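Local coordinates for protein halogenase (Chondromyces crocatus, PDB 3E1T) that probably chlorinates a precursor of the natural product chondrochloren, using a bound flavin-adenine dinucleotide as cofactor, at residues F347-R350 and Y351-Y355; D373-F376 and W377-K381; I382-T385 and E386-N390; E391-V394 and R395-G399; Q463-T466 and R467-E471. All coordinates share one frame; numbering follows the deposited sequence.

Contact 1 lies within a helix, contacts 2, 3 and 5 include helix starts, and contact 4 runs to a helix end. Contact 1 sits midway along helix 340-368, the side chain of Tyr351 about 7 Å from the bound FAD. The chain then passes through contact 2 at helix 375-378 and contacts 3 and 4 at the start and end of helix 386-397; their centres lie 24, 30 and 42 Å from the chain's centre, so this part runs progressively outward. Contact 5, opening helix 467-477, comes back: it touches contact 1 through Tyr355 and Phe465, while Gln463 probably hydrogen-bonds Lys381 of contact 2 and Ile383 of contact 3, tying the outgoing chain to the returning one.

Contact 1: F347-R350 and Y351-Y355; sequences FERR and YRREY
Glu348 and Arg352, one turn apart on helix 340-368, run side by side and close an i to i+4 salt bridge. Arg352 NE donates to Glu348 OE1 over 3.0 Å at 158°, and Arg352 NH2 reaches the same oxygen over 3.2 Å. OE1 lies in the guanidinium plane, but the carboxylate is turned 53° from that plane, so both nitrogens come to OE1 from one face of the carboxylate. The other oxygen, OE2, is satisfied by the backbone N of Phe293, and Arg352 NH2 also donates to Asn290 O, which ties this turn to strand 288-290 and the loop after it. The backbone follows the alpha-helical pattern: Arg352 N to Glu348 O, for example, spans 2.9 Å.

Arg349 and Arg353 bring like charges together, with Arg349 NH1 over one face of the Arg353 guanidinium. Each has a partner of its own: Arg349 NH2 pairs with Glu346, and Arg353 NH1 donates to Ala476 O. On the buried side Phe347 and Tyr351 have planes 30° apart but slid, so the rings barely overlap and CE1 of Phe347 meets CD2 of Tyr351 at 3.5 Å. Arg353 NE donates to a water, 3.1 Å from NE, that lies in the guanidinium plane.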
# COMPACT_ATOMS: atom_id res chain seq x y z
N PHE A 347 0.99 10.25 -15.45
CA PHE A 347 0.47 9.60 -14.27
C PHE A 347 0.94 8.12 -14.16
O PHE A 347 1.53 7.75 -13.15
CB PHE A 347 -1.06 9.67 -14.31
CG PHE A 347 -1.75 8.53 -13.63
CD1 PHE A 347 -1.50 8.24 -12.29
CD2 PHE A 347 -2.67 7.76 -14.31
CE1 PHE A 347 -2.15 7.20 -11.65
CE2 PHE A 347 -3.33 6.72 -13.69
CZ PHE A 347 -3.07 6.44 -12.34
N GLU A 348 0.68 7.31 -15.18
CA GLU A 348 1.08 5.90 -15.19
C GLU A 348 2.61 5.72 -15.08
O GLU A 348 3.09 4.87 -14.32
CB GLU A 348 0.52 5.17 -16.41
CG GLU A 348 0.71 3.64 -16.32
CD GLU A 348 -0.24 2.83 -17.17
OE1 GLU A 348 0.17 1.75 -17.64
OE2 GLU A 348 -1.42 3.24 -17.33
N ARG A 349 3.36 6.55 -15.80
CA ARG A 349 4.81 6.49 -15.79
C ARG A 349 5.36 6.71 -14.37
O ARG A 349 6.12 5.90 -13.87
CB ARG A 349 5.39 7.52 -16.76
CG ARG A 349 6.88 7.39 -16.98
CD ARG A 349 7.43 8.59 -17.79
NE ARG A 349 7.35 9.85 -17.05
CZ ARG A 349 8.30 10.30 -16.23
NH1 ARG A 349 9.41 9.59 -16.02
NH2 ARG A 349 8.14 11.46 -15.61
N ARG A 350 4.94 7.80 -13.74
CA ARG A 350 5.32 8.14 -12.37
C ARG A 350 4.89 7.09 -11.34
O ARG A 350 5.66 6.75 -10.43
CB ARG A 350 4.70 9.48 -11.99
CG ARG A 350 5.64 10.64 -11.81
CD ARG A 350 6.00 11.29 -13.11
NE ARG A 350 6.11 12.73 -12.95
CZ ARG A 350 7.18 13.39 -12.54
NH1 ARG A 350 8.31 12.74 -12.22
NH2 ARG A 350 7.14 14.70 -12.44
N TYR A 351 3.66 6.61 -11.47
CA TYR A 351 3.09 5.62 -10.56
C TYR A 351 3.86 4.28 -10.64
O TYR A 351 4.20 3.69 -9.61
CB TYR A 351 1.60 5.43 -10.89
CG TYR A 351 0.73 4.65 -9.89
CD1 TYR A 351 1.20 4.25 -8.63
CD2 TYR A 351 -0.60 4.37 -10.20
CE1 TYR A 351 0.37 3.56 -7.73
CE2 TYR A 351 -1.43 3.67 -9.31
CZ TYR A 351 -0.95 3.28 -8.08
OH TYR A 351 -1.79 2.61 -7.21
N ARG A 352 4.10 3.81 -11.86
CA ARG A 352 4.86 2.58 -12.09
C ARG A 352 6.30 2.71 -11.56
O ARG A 352 6.89 1.74 -11.09
CB ARG A 352 4.88 2.23 -13.58
CG ARG A 352 3.57 1.66 -14.11
CD ARG A 352 3.65 1.13 -15.55
NE ARG A 352 2.33 0.62 -15.94
CZ ARG A 352 1.83 -0.56 -15.57
NH1 ARG A 352 2.56 -1.41 -14.86
NH2 ARG A 352 0.60 -0.90 -15.94
N ARG A 353 6.85 3.92 -11.65
CA ARG A 353 8.20 4.18 -11.14
C ARG A 353 8.26 3.99 -9.63
O ARG A 353 9.17 3.33 -9.14
CB ARG A 353 8.70 5.57 -11.54
CG ARG A 353 9.15 5.63 -12.96
CD ARG A 353 9.26 7.04 -13.50
NE ARG A 353 10.49 7.73 -13.09
CZ ARG A 353 11.70 7.50 -13.59
NH1 ARG A 353 11.89 6.58 -14.53
NH2 ARG A 353 12.74 8.19 -13.15
N GLU A 354 7.29 4.56 -8.91
CA GLU A 354 7.27 4.46 -7.46
C GLU A 354 6.91 3.04 -6.98
O GLU A 354 7.51 2.53 -6.03
CB GLU A 354 6.33 5.51 -6.85
CG GLU A 354 6.34 5.57 -5.31
CD GLU A 354 7.61 6.19 -4.69
OE1 GLU A 354 8.54 6.63 -5.41
OE2 GLU A 354 7.67 6.24 -3.44
N TYR A 355 5.93 2.42 -7.65
CA TYR A 355 5.55 1.03 -7.39
C TYR A 355 6.74 0.08 -7.66
O TYR A 355 7.00 -0.82 -6.85
CB TYR A 355 4.34 0.63 -8.25
CG TYR A 355 4.09 -0.86 -8.37
CD1 TYR A 355 3.37 -1.56 -7.39
CD2 TYR A 355 4.55 -1.57 -9.48
CE1 TYR A 355 3.13 -2.94 -7.52
CE2 TYR A 355 4.32 -2.95 -9.61
CZ TYR A 355 3.62 -3.62 -8.63
OH TYR A 355 3.39 -4.95 -8.78
O HOH W 1 9.35 9.75 -11.10

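Contact 2: D373-F376 and W377-K381; sequences DSYF and WSARK
The Phe376 ring is covered on one face by the guanidinium of Arg380, which lies flat on it with planes 9° apart and centres 4.0 Å apart. Arg380 NE is above the rim of the ring, and the CD methylene makes a CH-pi contact over the same face, 3.7 Å from the centroid. The edge of Phe376 in turn points at Trp377: the planes stand at 72°, and CD2 of Phe376 sits over the centre of the indole, 3.7 Å from Trp377 CE2, an edge-to-face pair between sequence neighbours. At the indole's own edge lies Ser374 CB.

Ser374 is the N-cap of helix 375-378. Its OG, anti to the backbone N, accepts from Trp377 N over 3.2 Å in an almost straight bond of 178°, and it is also bonded to Gln216 O. Trp377 NE1 donates to Phe215 O, so the turn is fastened to the hairpin between strands 210-215 and 218-224.

Arg380 NH1 donates to Phe376 O over 3.0 Å, in the carbonyl plane and on a lone pair. Lys381 NZ folds back to Trp377 O at 2.8 Å, meeting it from the face opposite to Arg380 N. The arginine thus grips one residue twice, through its carbonyl and its ring, a cation-pi arrangement that would probably stabilise the positive charge of the buried arginine and limit rotation of the phenyl group.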
# COMPACT_ATOMS: atom_id res chain seq x y z
N ASP A 373 16.77 -23.23 7.10
CA ASP A 373 15.83 -24.34 7.24
C ASP A 373 14.36 -23.93 7.08
O ASP A 373 13.45 -24.71 7.38
CB ASP A 373 16.08 -25.12 8.54
CG ASP A 373 15.78 -24.32 9.79
OD1 ASP A 373 15.72 -23.06 9.75
OD2 ASP A 373 15.59 -24.96 10.85
N SER A 374 14.14 -22.72 6.56
CA SER A 374 12.79 -22.21 6.32
C SER A 374 12.38 -22.43 4.87
O SER A 374 13.06 -21.96 3.96
CB SER A 374 12.70 -20.71 6.64
OG SER A 374 11.41 -20.21 6.32
N TYR A 375 11.27 -23.12 4.67
CA TYR A 375 10.70 -23.24 3.33
C TYR A 375 10.27 -21.86 2.81
O TYR A 375 10.56 -21.53 1.67
CB TYR A 375 9.57 -24.28 3.27
CG TYR A 375 8.71 -24.19 2.02
CD1 TYR A 375 9.27 -24.25 0.74
CD2 TYR A 375 7.33 -24.01 2.12
CE1 TYR A 375 8.48 -24.13 -0.41
CE2 TYR A 375 6.53 -23.90 1.00
CZ TYR A 375 7.11 -23.97 -0.27
OH TYR A 375 6.28 -23.85 -1.38
N PHE A 376 9.62 -21.07 3.66
CA PHE A 376 9.12 -19.73 3.30
C PHE A 376 10.25 -18.83 2.77
O PHE A 376 10.16 -18.31 1.66
CB PHE A 376 8.39 -19.10 4.50
CG PHE A 376 7.85 -17.69 4.25
CD1 PHE A 376 6.51 -17.49 3.93
CD2 PHE A 376 8.69 -16.57 4.37
CE1 PHE A 376 6.01 -16.18 3.71
CE2 PHE A 376 8.19 -15.26 4.14
CZ PHE A 376 6.85 -15.08 3.82
N TRP A 377 11.31 -18.67 3.55
CA TRP A 377 12.43 -17.81 3.13
C TRP A 377 13.25 -18.37 1.97
O TRP A 377 13.66 -17.62 1.09
CB TRP A 377 13.30 -17.42 4.33
CG TRP A 377 12.52 -16.66 5.32
CD1 TRP A 377 11.98 -17.14 6.48
CD2 TRP A 377 12.10 -15.30 5.21
NE1 TRP A 377 11.27 -16.15 7.11
CE2 TRP A 377 11.33 -15.00 6.35
CE3 TRP A 377 12.32 -14.28 4.26
CZ2 TRP A 377 10.78 -13.74 6.58
CZ3 TRP A 377 11.76 -13.03 4.49
CH2 TRP A 377 11.00 -12.77 5.64
N SER A 378 13.45 -19.69 1.94
CA SER A 378 14.22 -20.30 0.84
C SER A 378 13.54 -20.10 -0.53
O SER A 378 14.21 -20.00 -1.55
CB SER A 378 14.46 -21.78 1.08
OG SER A 378 13.25 -22.51 0.96
N ALA A 379 12.21 -20.03 -0.54
CA ALA A 379 11.45 -19.79 -1.77
C ALA A 379 11.30 -18.30 -2.12
O ALA A 379 10.74 -17.96 -3.17
CB ALA A 379 10.09 -20.45 -1.67
N ARG A 380 11.76 -17.42 -1.24
CA ARG A 380 11.70 -15.98 -1.48
C ARG A 380 13.10 -15.37 -1.59
O ARG A 380 13.52 -14.51 -0.80
CB ARG A 380 10.82 -15.29 -0.45
CG ARG A 380 9.33 -15.59 -0.70
CD ARG A 380 8.52 -15.59 0.57
NE ARG A 380 7.12 -15.98 0.35
CZ ARG A 380 6.68 -17.22 0.22
NH1 ARG A 380 7.52 -18.25 0.29
NH2 ARG A 380 5.39 -17.46 0.02
N LYS A 381 13.82 -15.85 -2.61
CA LYS A 381 15.19 -15.44 -2.89
C LYS A 381 15.30 -14.90 -4.30
O LYS A 381 14.53 -15.28 -5.18
CB LYS A 381 16.16 -16.62 -2.67
CG LYS A 381 16.32 -17.06 -1.20
CD LYS A 381 16.95 -15.97 -0.31
CE LYS A 381 16.61 -16.13 1.19
NZ LYS A 381 15.31 -15.42 1.62

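Contact 3: I382-T385 and E386-N390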
# COMPACT_ATOMS: atom_id res chain seq x y z
N ILE A 382 16.26 -14.00 -4.52
CA ILE A 382 16.51 -13.45 -5.85
C ILE A 382 16.97 -14.57 -6.77
O ILE A 382 17.83 -15.37 -6.40
CB ILE A 382 17.52 -12.29 -5.80
CG1 ILE A 382 16.81 -11.01 -5.32
CG2 ILE A 382 18.19 -12.07 -7.17
CD1 ILE A 382 17.76 -9.87 -4.96
N ILE A 383 16.36 -14.65 -7.94
CA ILE A 383 16.70 -15.68 -8.92
C ILE A 383 17.73 -15.08 -9.87
O ILE A 383 17.40 -14.24 -10.73
CB ILE A 383 15.45 -16.26 -9.63
CG1 ILE A 383 14.74 -17.23 -8.68
CG2 ILE A 383 15.82 -16.99 -10.92
CD1 ILE A 383 13.31 -17.55 -9.03
N ASN A 384 18.97 -15.52 -9.69
CA ASN A 384 20.13 -14.95 -10.37
C ASN A 384 20.52 -15.67 -11.67
O ASN A 384 20.08 -15.27 -12.76
CB ASN A 384 21.32 -14.80 -9.40
CG ASN A 384 21.51 -16.00 -8.45
OD1 ASN A 384 22.42 -15.99 -7.62
ND2 ASN A 384 20.65 -17.02 -8.57
N THR A 385 21.32 -16.74 -11.56
CA THR A 385 21.91 -17.44 -12.71
C THR A 385 23.00 -16.60 -13.37
O THR A 385 24.17 -16.99 -13.38
CB THR A 385 20.86 -17.88 -13.77
OG1 THR A 385 19.75 -18.53 -13.13
CG2 THR A 385 21.48 -18.82 -14.81
N GLU A 386 22.61 -15.44 -13.91
CA GLU A 386 23.52 -14.57 -14.66
C GLU A 386 24.62 -13.98 -13.78
O GLU A 386 25.74 -13.75 -14.26
CB GLU A 386 22.73 -13.47 -15.38
CG GLU A 386 23.48 -12.80 -16.53
CD GLU A 386 23.43 -13.59 -17.84
OE1 GLU A 386 22.94 -14.75 -17.84
OE2 GLU A 386 23.88 -13.05 -18.87
N GLU A 387 24.31 -13.73 -12.51
CA GLU A 387 25.33 -13.28 -11.57
C GLU A 387 26.31 -14.42 -11.25
O GLU A 387 27.50 -14.19 -11.09
CB GLU A 387 24.71 -12.71 -10.29
CG GLU A 387 25.73 -12.02 -9.37
CD GLU A 387 25.09 -11.24 -8.24
OE1 GLU A 387 25.50 -10.08 -8.02
OE2 GLU A 387 24.19 -11.78 -7.55
N ARG A 388 25.78 -15.64 -11.18
CA ARG A 388 26.59 -16.82 -10.90
C ARG A 388 27.53 -17.16 -12.05
O ARG A 388 28.65 -17.63 -11.83
CB ARG A 388 25.69 -18.02 -10.56
CG ARG A 388 24.77 -17.78 -9.37
CD ARG A 388 24.04 -19.04 -8.93
NE ARG A 388 23.23 -19.62 -10.01
CZ ARG A 388 22.20 -20.44 -9.81
NH1 ARG A 388 21.82 -20.77 -8.58
NH2 ARG A 388 21.53 -20.92 -10.86
N ALA A 389 27.06 -16.93 -13.28
CA ALA A 389 27.90 -17.04 -14.47
C ALA A 389 29.01 -15.99 -14.41
O ALA A 389 30.18 -16.31 -14.64
CB ALA A 389 27.07 -16.87 -15.73
N ASN A 390 28.64 -14.76 -14.08
CA ASN A 390 29.60 -13.66 -13.89
C ASN A 390 30.65 -13.94 -12.82
O ASN A 390 31.83 -13.62 -13.01
CB ASN A 390 28.86 -12.35 -13.57
CG ASN A 390 28.52 -11.55 -14.81
OD1 ASN A 390 29.41 -10.99 -15.47
ND2 ASN A 390 27.23 -11.45 -15.12
O HOH W 2 21.04 -12.90 -12.69
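Ala389 N bonds to Thr385 O over 2.9 Å at 154°, nearly along the C=O axis; this is the first full helical turn after the N-cap residue Thr385. The Thr385 side chain adds no capping bond. Its OG1 instead faces Arg388 NH2, 3.7 Å away. One residue further on, Glu386 O is gripped twice by Asn390, whose backbone N (3.1 Å) and side-chain ND2 (2.9 Å) come from opposite faces of the carbonyl plane, ND2 from well above it.

Ahead of the cap the chain bends sharply. Thr385 has a positive phi of 71°, and Glu386 N makes a weak bond to Asn384 O, which also accepts from a water at 2.6 Å. The side chain of Asn384 crosses that of Arg388 at about a right angle, its end lying over the rim of one guanidinium face, with the two flat groups tilted 43° apart. The aliphatic part of Arg388 passes close to the same group. An alanine at Asn384 would remove this flat group and would probably leave the Arg388 guanidinium freer to swing.

This surface turn leads from helix 375-378 into helix 386-397, and just before it Ile382 packs on Val363 and Ala364 of helix 340-368.

Contact 4: E391-V394 and R395-G399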
# COMPACT_ATOMS: atom_id res chain seq x y z
N GLU A 391 30.23 -14.52 -11.70
CA GLU A 391 31.13 -14.83 -10.58
C GLU A 391 32.15 -15.90 -10.95
O GLU A 391 33.31 -15.84 -10.53
CB GLU A 391 30.36 -15.28 -9.34
CG GLU A 391 29.64 -14.16 -8.56
CD GLU A 391 28.66 -14.70 -7.52
OE1 GLU A 391 28.86 -15.84 -7.02
OE2 GLU A 391 27.69 -13.99 -7.18
N ALA A 392 31.70 -16.89 -11.72
CA ALA A 392 32.56 -17.97 -12.21
C ALA A 392 33.59 -17.42 -13.20
O ALA A 392 34.76 -17.80 -13.18
CB ALA A 392 31.74 -19.08 -12.83
N PHE A 393 33.15 -16.51 -14.07
CA PHE A 393 34.04 -15.84 -15.01
C PHE A 393 35.14 -15.12 -14.24
O PHE A 393 36.31 -15.25 -14.56
CB PHE A 393 33.25 -14.87 -15.89
CG PHE A 393 34.10 -13.78 -16.51
CD1 PHE A 393 35.06 -14.08 -17.48
CD2 PHE A 393 33.92 -12.45 -16.14
CE1 PHE A 393 35.83 -13.07 -18.05
CE2 PHE A 393 34.69 -11.44 -16.71
CZ PHE A 393 35.65 -11.75 -17.66
N VAL A 394 34.73 -14.38 -13.22
CA VAL A 394 35.63 -13.52 -12.47
C VAL A 394 36.59 -14.34 -11.60
O VAL A 394 37.75 -13.97 -11.43
CB VAL A 394 34.82 -12.49 -11.64
CG1 VAL A 394 35.69 -11.86 -10.59
CG2 VAL A 394 34.21 -11.42 -12.54
N ARG A 395 36.11 -15.45 -11.06
CA ARG A 395 36.99 -16.37 -10.35
C ARG A 395 38.09 -16.89 -11.27
O ARG A 395 39.27 -16.86 -10.92
CB ARG A 395 36.22 -17.53 -9.73
CG ARG A 395 35.59 -17.19 -8.38
CD ARG A 395 35.25 -18.44 -7.57
NE ARG A 395 34.49 -19.41 -8.34
CZ ARG A 395 33.17 -19.36 -8.54
NH1 ARG A 395 32.45 -18.37 -8.03
NH2 ARG A 395 32.57 -20.31 -9.26
N LEU A 396 37.71 -17.34 -12.46
CA LEU A 396 38.65 -17.85 -13.46
C LEU A 396 39.76 -16.85 -13.77
O LEU A 396 40.94 -17.20 -13.68
CB LEU A 396 37.93 -18.24 -14.75
CG LEU A 396 38.79 -18.66 -15.96
CD1 LEU A 396 39.54 -19.94 -15.67
CD2 LEU A 396 37.91 -18.83 -17.18
N ILE A 397 39.39 -15.62 -14.10
CA ILE A 397 40.37 -14.63 -14.56
C ILE A 397 41.12 -13.88 -13.44
O ILE A 397 41.98 -13.03 -13.72
CB ILE A 397 39.77 -13.67 -15.63
CG1 ILE A 397 38.54 -12.92 -15.10
CG2 ILE A 397 39.40 -14.43 -16.87
CD1 ILE A 397 38.86 -11.68 -14.36
N ALA A 398 40.77 -14.20 -12.19
CA ALA A 398 41.54 -13.78 -11.02
C ALA A 398 42.57 -14.83 -10.57
O ALA A 398 43.36 -14.59 -9.65
CB ALA A 398 40.59 -13.45 -9.86
N GLY A 399 42.56 -15.99 -11.22
CA GLY A 399 43.47 -17.07 -10.89
C GLY A 399 42.90 -18.02 -9.85
O GLY A 399 43.64 -18.81 -9.26
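Backbone bonds between Glu391 and Arg395, Ala392 and Leu396, and Phe393 and Ile397 carry the last turns of helix 386-397. Arg395 N to Glu391 O is the shortest of them at 2.9 Å, and Leu396 N to Ala392 O the straightest at 167°. The next one, Ala398 N to Val394 O, is weak and more strongly bent.

That weakening marks a helix end, a Schellman motif, with positive phi (91°) at Gly399 and two bonds back into the last turn; Gly399 N reaches Leu396 O at 3.2 Å. A side chain at these backbone angles would press on the carbonyl of Ala398, a reason for glycine here.

Apolar contact comes from Phe393 and Ile397. CG1 of Ile397 stands over one face of the phenyl ring, 4.2 Å from its centroid and offset toward the rim, a CH-pi contact. It gets there because chi1 of 58° places CG1 between the backbone N and the carbonyl carbon. CG2 of Ile397 meets Phe393 CE1 at 4.0 Å.

Charge is less direct. The Arg395 chain bends at chi3 and lays its guanidinium back along the helix, one face over Ala392 CA. Glu391 OE1 and Arg395 NH1 stay 4.5 Å apart, beyond a salt bridge. Replacing Arg395 by a leucine would take away the guanidinium that lies against Ala392 and is likely to leave Glu391 without its nearby positive charge.

Contact 5: Q463-T466 and R467-E471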
# COMPACT_ATOMS: atom_id res chain seq x y z
N GLN A 463 10.93 -9.53 -10.47
CA GLN A 463 10.85 -10.98 -10.28
C GLN A 463 9.48 -11.42 -9.80
O GLN A 463 8.95 -10.91 -8.81
CB GLN A 463 11.91 -11.46 -9.28
CG GLN A 463 12.04 -12.99 -9.23
CD GLN A 463 13.12 -13.45 -8.29
OE1 GLN A 463 14.26 -13.00 -8.37
NE2 GLN A 463 12.76 -14.33 -7.37
N GLY A 464 8.91 -12.39 -10.51
CA GLY A 464 7.60 -12.94 -10.17
C GLY A 464 6.49 -12.49 -11.11
O GLY A 464 5.35 -12.93 -10.97
N PHE A 465 6.85 -11.63 -12.07
CA PHE A 465 5.89 -11.13 -13.06
C PHE A 465 6.09 -11.64 -14.48
O PHE A 465 7.22 -11.85 -14.94
CB PHE A 465 5.88 -9.59 -13.11
CG PHE A 465 4.92 -8.97 -12.16
CD1 PHE A 465 3.55 -9.16 -12.30
CD2 PHE A 465 5.38 -8.19 -11.11
CE1 PHE A 465 2.65 -8.58 -11.41
CE2 PHE A 465 4.49 -7.59 -10.22
CZ PHE A 465 3.13 -7.80 -10.36
N THR A 466 4.96 -11.80 -15.17
CA THR A 466 4.87 -12.10 -16.59
C THR A 466 5.62 -11.04 -17.43
O THR A 466 6.02 -10.01 -16.89
CB THR A 466 3.38 -12.17 -16.97
OG1 THR A 466 3.23 -12.83 -18.23
CG2 THR A 466 2.78 -10.77 -17.04
N ARG A 467 5.80 -11.27 -18.73
CA ARG A 467 6.58 -10.34 -19.57
C ARG A 467 5.94 -8.97 -19.76
O ARG A 467 6.65 -7.95 -19.88
CB ARG A 467 6.88 -10.92 -20.96
CG ARG A 467 5.66 -10.95 -21.89
CD ARG A 467 5.96 -10.29 -23.24
NE ARG A 467 4.74 -9.99 -23.99
CZ ARG A 467 4.21 -8.77 -24.13
NH1 ARG A 467 4.80 -7.71 -23.59
NH2 ARG A 467 3.09 -8.61 -24.83
N GLU A 468 4.60 -8.96 -19.83
CA GLU A 468 3.83 -7.74 -20.09
C GLU A 468 4.02 -6.70 -18.98
O GLU A 468 4.34 -5.56 -19.26
CB GLU A 468 2.35 -8.04 -20.32
CG GLU A 468 1.53 -6.82 -20.80
CD GLU A 468 0.12 -7.16 -21.28
OE1 GLU A 468 -0.39 -8.26 -20.96
OE2 GLU A 468 -0.49 -6.32 -21.99
N ILE A 469 3.84 -7.12 -17.73
CA ILE A 469 4.12 -6.22 -16.60
C ILE A 469 5.60 -5.80 -16.58
O ILE A 469 5.92 -4.62 -16.40
CB ILE A 469 3.70 -6.85 -15.26
CG1 ILE A 469 2.18 -7.12 -15.24
CG2 ILE A 469 4.15 -5.97 -14.08
CD1 ILE A 469 1.29 -5.85 -15.30
N THR A 470 6.51 -6.76 -16.79
CA THR A 470 7.95 -6.46 -16.76
C THR A 470 8.33 -5.39 -17.78
O THR A 470 9.09 -4.47 -17.47
CB THR A 470 8.81 -7.74 -16.96
OG1 THR A 470 8.32 -8.80 -16.11
CG2 THR A 470 10.26 -7.47 -16.61
N GLU A 471 7.79 -5.50 -18.99
CA GLU A 471 8.08 -4.55 -20.05
C GLU A 471 7.56 -3.15 -19.76
O GLU A 471 8.29 -2.17 -19.90
CB GLU A 471 7.58 -5.06 -21.41
CG GLU A 471 8.57 -6.00 -22.10
CD GLU A 471 9.97 -5.39 -22.27
OE1 GLU A 471 10.96 -6.05 -21.87
OE2 GLU A 471 10.08 -4.25 -22.78
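Ile469 packs back on Phe465 across the start of helix 467-477, where Thr466 is the N-cap residue. Followed outward, Ile469 CB lies 3.8 Å from Phe465 CD1. Its CG2 branch, anti to the backbone N, sits over one face of the phenyl ring: it is 3.7 Å from the centroid and 15° off the ring normal, a CH-pi contact, and its closest ring atom is Phe465 CG at 3.6 Å. The CG1 branch of Ile469 also touches Phe465 CD1, and also reaches Thr466 CG2, 4.1 Å away. This apolar patch is extended by Val182 of strand 181-183, which Phe465, Thr466 and Ile469 all touch. The start of the helix and the loop before it thus rest on that strand, and the Phe465 ring also reaches helix 340-368, where it meets Tyr359.

The polar part centres on Thr466 O, which has two donors, both from Thr470. The backbone N supplies the regular helical bond, 3.3 Å long at 161°. The hydroxyl adds a shorter one from the opposite face of the carbonyl plane, the donor lying 37° out of that plane, with Thr470 OG1 to Thr466 O at 2.7 Å.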